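Terminal oxygenase component of carbazole 1,9a-dioxygenase (Sphingomonas, PDB 3GKQ) probably dihydroxylates carbazole at its angular position, passing electrons from a Rieske [2Fe-2S] cluster to a mononuclear iron that activates dioxygen. Local coordinates at residues E320-V323 / E324-N328; R349-R352 / E353-L356. One frame throughout, in Å; residues are numbered along the deposited sequence.

Contact 1 (E320-V323 / E324-N328); sequences EKWV and ELALN
Trp322 O takes two backbone N-H groups, and this is the tight side of the contact. Ala326 N reaches it at 2.9 Å from above the carbonyl plane, 36° out of it. Leu327 N binds the same Trp322 O at 3.1 Å, nearly in line with the C=O bond. The next bond is of the same wide kind: Asn328 N donates to Val323 O at 3.0 Å. The bonds from Leu327 N and Asn328 N span five residues, not four, and mark a pi-type widening in the last turns of helix 308-328, the long helix of the catalytic domain that packs on strands 161-170 and 294-304. On this buried side Val323 CG2 lies 4.3 Å from Leu327 CD1, and Phe318 and Gln166 touch both residues. The indole of Trp322 packs on Pro277 and Leu281. Its CZ3 meets Leu325 CD1 at 4.1 Å, with the two side chains crossing at a slant.

The other side is looser. Lys321 is fully extended, its CG trans to the backbone N (chi1 -178°). This lays CD over one face of the Trp322 ring, near the rim. Glu324 is exposed. Its chain bends at chi2 (-53°) and brings OE1 to 3.3 Å from Asn328 ND2, a straight but weak hydrogen bond. The other end of that amide is held more firmly, since Asn328 OD1 accepts from Gln166 NE2.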
loop_
_atom_site.group_PDB
_atom_site.type_symbol
_atom_site.label_atom_id
_atom_site.label_comp_id
_atom_site.label_asym_id
_atom_site.label_seq_id
_atom_site.Cartn_x
_atom_site.Cartn_y
_atom_site.Cartn_z
ATOM N N GLU A 320 38.302 -9.289 -3.521
ATOM C CA GLU A 320 38.444 -10.700 -3.204
ATOM C C GLU A 320 38.255 -11.134 -1.756
ATOM O O GLU A 320 37.925 -12.291 -1.503
ATOM C CB GLU A 320 39.809 -11.179 -3.703
ATOM C CG GLU A 320 39.900 -11.301 -5.222
ATOM C CD GLU A 320 41.319 -11.132 -5.741
ATOM O OE1 GLU A 320 42.261 -11.608 -5.073
ATOM O OE2 GLU A 320 41.488 -10.529 -6.823
ATOM N N LYS A 321 38.441 -10.227 -0.805
ATOM C CA LYS A 321 38.315 -10.618 0.595
ATOM C C LYS A 321 37.346 -9.818 1.467
ATOM O O LYS A 321 36.348 -10.348 1.950
ATOM C CB LYS A 321 39.705 -10.595 1.244
ATOM C CG LYS A 321 39.737 -11.027 2.705
ATOM C CD LYS A 321 41.169 -10.994 3.237
ATOM C CE LYS A 321 41.271 -11.562 4.645
ATOM N NZ LYS A 321 42.687 -11.585 5.135
ATOM N N TRP A 322 37.657 -8.544 1.663
ATOM C CA TRP A 322 36.874 -7.673 2.525
ATOM C C TRP A 322 35.394 -7.457 2.220
ATOM O O TRP A 322 34.597 -7.294 3.145
ATOM C CB TRP A 322 37.597 -6.338 2.644
ATOM C CG TRP A 322 38.992 -6.530 3.144
ATOM C CD1 TRP A 322 40.149 -6.181 2.509
ATOM C CD2 TRP A 322 39.382 -7.151 4.378
ATOM N NE1 TRP A 322 41.235 -6.547 3.268
ATOM C CE2 TRP A 322 40.793 -7.145 4.421
ATOM C CE3 TRP A 322 38.674 -7.713 5.451
ATOM C CZ2 TRP A 322 41.516 -7.680 5.495
ATOM C CZ3 TRP A 322 39.392 -8.247 6.523
ATOM C CH2 TRP A 322 40.801 -8.225 6.533
ATOM N N VAL A 323 35.013 -7.457 0.948
ATOM C CA VAL A 323 33.609 -7.261 0.610
ATOM C C VAL A 323 32.715 -8.331 1.237
ATOM O O VAL A 323 31.739 -8.008 1.914
ATOM C CB VAL A 323 33.391 -7.237 -0.928
ATOM C CG1 VAL A 323 31.913 -7.397 -1.257
ATOM C CG2 VAL A 323 33.895 -5.918 -1.501
ATOM N N GLU A 324 33.056 -9.602 1.035
ATOM C CA GLU A 324 32.246 -10.687 1.581
ATOM C C GLU A 324 32.504 -11.012 3.051
ATOM O O GLU A 324 31.590 -11.429 3.766
ATOM C CB GLU A 324 32.440 -11.966 0.759
ATOM C CG GLU A 324 31.894 -11.910 -0.658
ATOM C CD GLU A 324 30.436 -11.476 -0.724
ATOM O OE1 GLU A 324 29.656 -11.817 0.196
ATOM O OE2 GLU A 324 30.065 -10.799 -1.709
ATOM N N LEU A 325 33.739 -10.825 3.504
ATOM C CA LEU A 325 34.092 -11.136 4.886
ATOM C C LEU A 325 33.638 -10.081 5.897
ATOM O O LEU A 325 33.223 -10.416 7.010
ATOM C CB LEU A 325 35.610 -11.311 5.011
ATOM C CG LEU A 325 36.204 -12.407 5.910
ATOM C CD1 LEU A 325 37.494 -11.873 6.523
ATOM C CD2 LEU A 325 35.240 -12.820 7.008
ATOM N N ALA A 326 33.727 -8.811 5.516
ATOM C CA ALA A 326 33.362 -7.734 6.428
ATOM C C ALA A 326 32.143 -6.911 6.015
ATOM O O ALA A 326 31.131 -6.906 6.715
ATOM C CB ALA A 326 34.563 -6.813 6.632
ATOM N N LEU A 327 32.243 -6.210 4.888
ATOM C CA LEU A 327 31.144 -5.370 4.424
ATOM C C LEU A 327 29.802 -6.093 4.456
ATOM O O LEU A 327 28.783 -5.493 4.804
ATOM C CB LEU A 327 31.441 -4.830 3.021
ATOM C CG LEU A 327 32.733 -4.007 2.924
ATOM C CD1 LEU A 327 32.749 -3.227 1.614
ATOM C CD2 LEU A 327 32.833 -3.050 4.101
ATOM N N ASN A 328 29.798 -7.374 4.098
ATOM C CA ASN A 328 28.570 -8.160 4.136
ATOM C C ASN A 328 28.607 -9.095 5.347
ATOM O O ASN A 328 27.665 -9.145 6.138
ATOM C CB ASN A 328 28.400 -8.993 2.858
ATOM C CG ASN A 328 28.284 -8.136 1.602
ATOM O OD1 ASN A 328 27.967 -6.950 1.670
ATOM N ND2 ASN A 328 28.526 -8.746 0.448
#

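Contact 2 (R349-R352 / E353-L356); sequences RGWR and EEVL
Arg349 and Glu353 form an i to i+4 salt bridge. One oxygen does the work: Glu353 OE2 lies 2.9 Å from Arg349 NE and 3.0 Å from Arg349 NH2. Both hydrogen bonds are weak and bent. The guanidinium and carboxylate planes stand 45° apart. The arginine chain turns at chi3 (61°), which swings NE and NH2 round to the glutamate. With an alanine here instead of Glu353, the Arg349 guanidinium is likely to lose this mate and be freer to turn.

Behind the pair, Glu353 N donates to Arg349 O at 3.0 Å. The next residue, Glu354, leaves helical geometry, yet its N still binds Gly350 O at 2.9 Å. Its side chain is buried, with OE1 4.5 Å from Trp351 CE3. Farther out, Arg367 and Arg14 form salt bridges to Glu354 OE2, and Tyr345 OH is hydrogen-bonded to OE1. On the second subunit, Arg75, a cluster-site residue, makes a long, weak ion pair with Glu354, and Trp98 packs on Val355. The arrangement is the C-terminal end of short helix 349-353, set at a subunit interface of the kind by which Rieske oxygenase trimers bring one subunit's cluster domain against the next subunit's catalytic domain.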
loop_
_atom_site.group_PDB
_atom_site.type_symbol
_atom_site.label_atom_id
_atom_site.label_comp_id
_atom_site.label_asym_id
_atom_site.label_seq_id
_atom_site.Cartn_x
_atom_site.Cartn_y
_atom_site.Cartn_z
ATOM N N ARG A 349 7.278 8.361 18.219
ATOM C CA ARG A 349 7.037 7.857 19.572
ATOM C C ARG A 349 8.312 7.319 20.220
ATOM O O ARG A 349 8.522 7.465 21.429
ATOM C CB ARG A 349 5.979 6.751 19.550
ATOM C CG ARG A 349 4.627 7.191 18.981
ATOM C CD ARG A 349 3.563 6.110 19.176
ATOM N NE ARG A 349 3.358 5.821 20.594
ATOM C CZ ARG A 349 2.493 4.925 21.063
ATOM N NH1 ARG A 349 1.741 4.218 20.225
ATOM N NH2 ARG A 349 2.381 4.733 22.375
ATOM N N GLY A 350 9.163 6.700 19.410
ATOM C CA GLY A 350 10.396 6.134 19.926
ATOM C C GLY A 350 11.302 7.091 20.679
ATOM O O GLY A 350 11.880 6.725 21.705
ATOM N N TRP A 351 11.431 8.320 20.187
ATOM C CA TRP A 351 12.301 9.296 20.837
ATOM C C TRP A 351 11.883 9.583 22.275
ATOM O O TRP A 351 12.714 9.955 23.109
ATOM C CB TRP A 351 12.326 10.606 20.040
ATOM C CG TRP A 351 12.602 10.398 18.588
ATOM C CD1 TRP A 351 11.720 10.544 17.559
ATOM C CD2 TRP A 351 13.827 9.943 18.004
ATOM N NE1 TRP A 351 12.315 10.204 16.369
ATOM C CE2 TRP A 351 13.611 9.831 16.612
ATOM C CE3 TRP A 351 15.091 9.616 18.520
ATOM C CZ2 TRP A 351 14.606 9.405 15.728
ATOM C CZ3 TRP A 351 16.085 9.190 17.639
ATOM C CH2 TRP A 351 15.836 9.089 16.260
ATOM N N ARG A 352 10.601 9.401 22.566
ATOM C CA ARG A 352 10.086 9.656 23.911
ATOM C C ARG A 352 9.995 8.392 24.766
ATOM O O ARG A 352 10.178 8.446 25.979
ATOM C CB ARG A 352 8.683 10.267 23.839
ATOM C CG ARG A 352 8.389 11.049 22.567
ATOM C CD ARG A 352 9.145 12.359 22.510
ATOM N NE ARG A 352 8.896 13.058 21.250
ATOM C CZ ARG A 352 9.218 14.327 21.022
ATOM N NH1 ARG A 352 9.804 15.047 21.970
ATOM N NH2 ARG A 352 8.952 14.877 19.844
ATOM N N GLU A 353 9.705 7.262 24.131
ATOM C CA GLU A 353 9.529 6.007 24.861
ATOM C C GLU A 353 10.757 5.127 25.060
ATOM O O GLU A 353 10.731 4.215 25.882
ATOM C CB GLU A 353 8.433 5.176 24.195
ATOM C CG GLU A 353 7.065 5.816 24.223
ATOM C CD GLU A 353 6.021 4.948 23.557
ATOM O OE1 GLU A 353 5.906 3.760 23.933
ATOM O OE2 GLU A 353 5.315 5.448 22.659
ATOM N N GLU A 354 11.820 5.378 24.303
ATOM C CA GLU A 354 13.040 4.585 24.434
ATOM C C GLU A 354 13.544 4.673 25.876
ATOM O O GLU A 354 13.310 5.671 26.558
ATOM C CB GLU A 354 14.122 5.122 23.485
ATOM C CG GLU A 354 14.656 6.507 23.889
ATOM C CD GLU A 354 15.536 7.161 22.825
ATOM O OE1 GLU A 354 15.761 6.564 21.752
ATOM O OE2 GLU A 354 16.005 8.289 23.070
ATOM N N VAL A 355 14.214 3.621 26.342
ATOM C CA VAL A 355 14.793 3.605 27.685
ATOM C C VAL A 355 16.283 3.366 27.468
ATOM O O VAL A 355 16.727 2.231 27.272
ATOM C CB VAL A 355 14.217 2.473 28.561
ATOM C CG1 VAL A 355 14.952 2.429 29.895
ATOM C CG2 VAL A 355 12.730 2.698 28.799
ATOM N N LEU A 356 17.056 4.444 27.505
ATOM C CA LEU A 356 18.490 4.366 27.257
ATOM C C LEU A 356 19.347 3.997 28.464
ATOM O O LEU A 356 18.927 4.166 29.609
ATOM C CB LEU A 356 18.971 5.700 26.690
ATOM C CG LEU A 356 18.205 6.208 25.466
ATOM C CD1 LEU A 356 18.821 7.513 24.988
ATOM C CD2 LEU A 356 18.248 5.160 24.365
#

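In the fold
Contact 1 and contact 2 do not touch. Their centres are 34 Å apart and their nearest atoms about 23 Å. Both belong to the catalytic part of the chain, and helix 332-346 runs between them in sequence. Contact 1 is the nearer to the iron(II) site of His186, His190 and Asp334: the side chain of Ala326 is about 11 Å from the iron(II) bound there and about 9 Å from the side chain of His190. Leu327 is about 10 Å from Asp334, side chain to side chain. Contact 2 lies away from its own chain's metal sites but faces the Rieske-cluster region of a neighbouring subunit. No other chain touches contact 1.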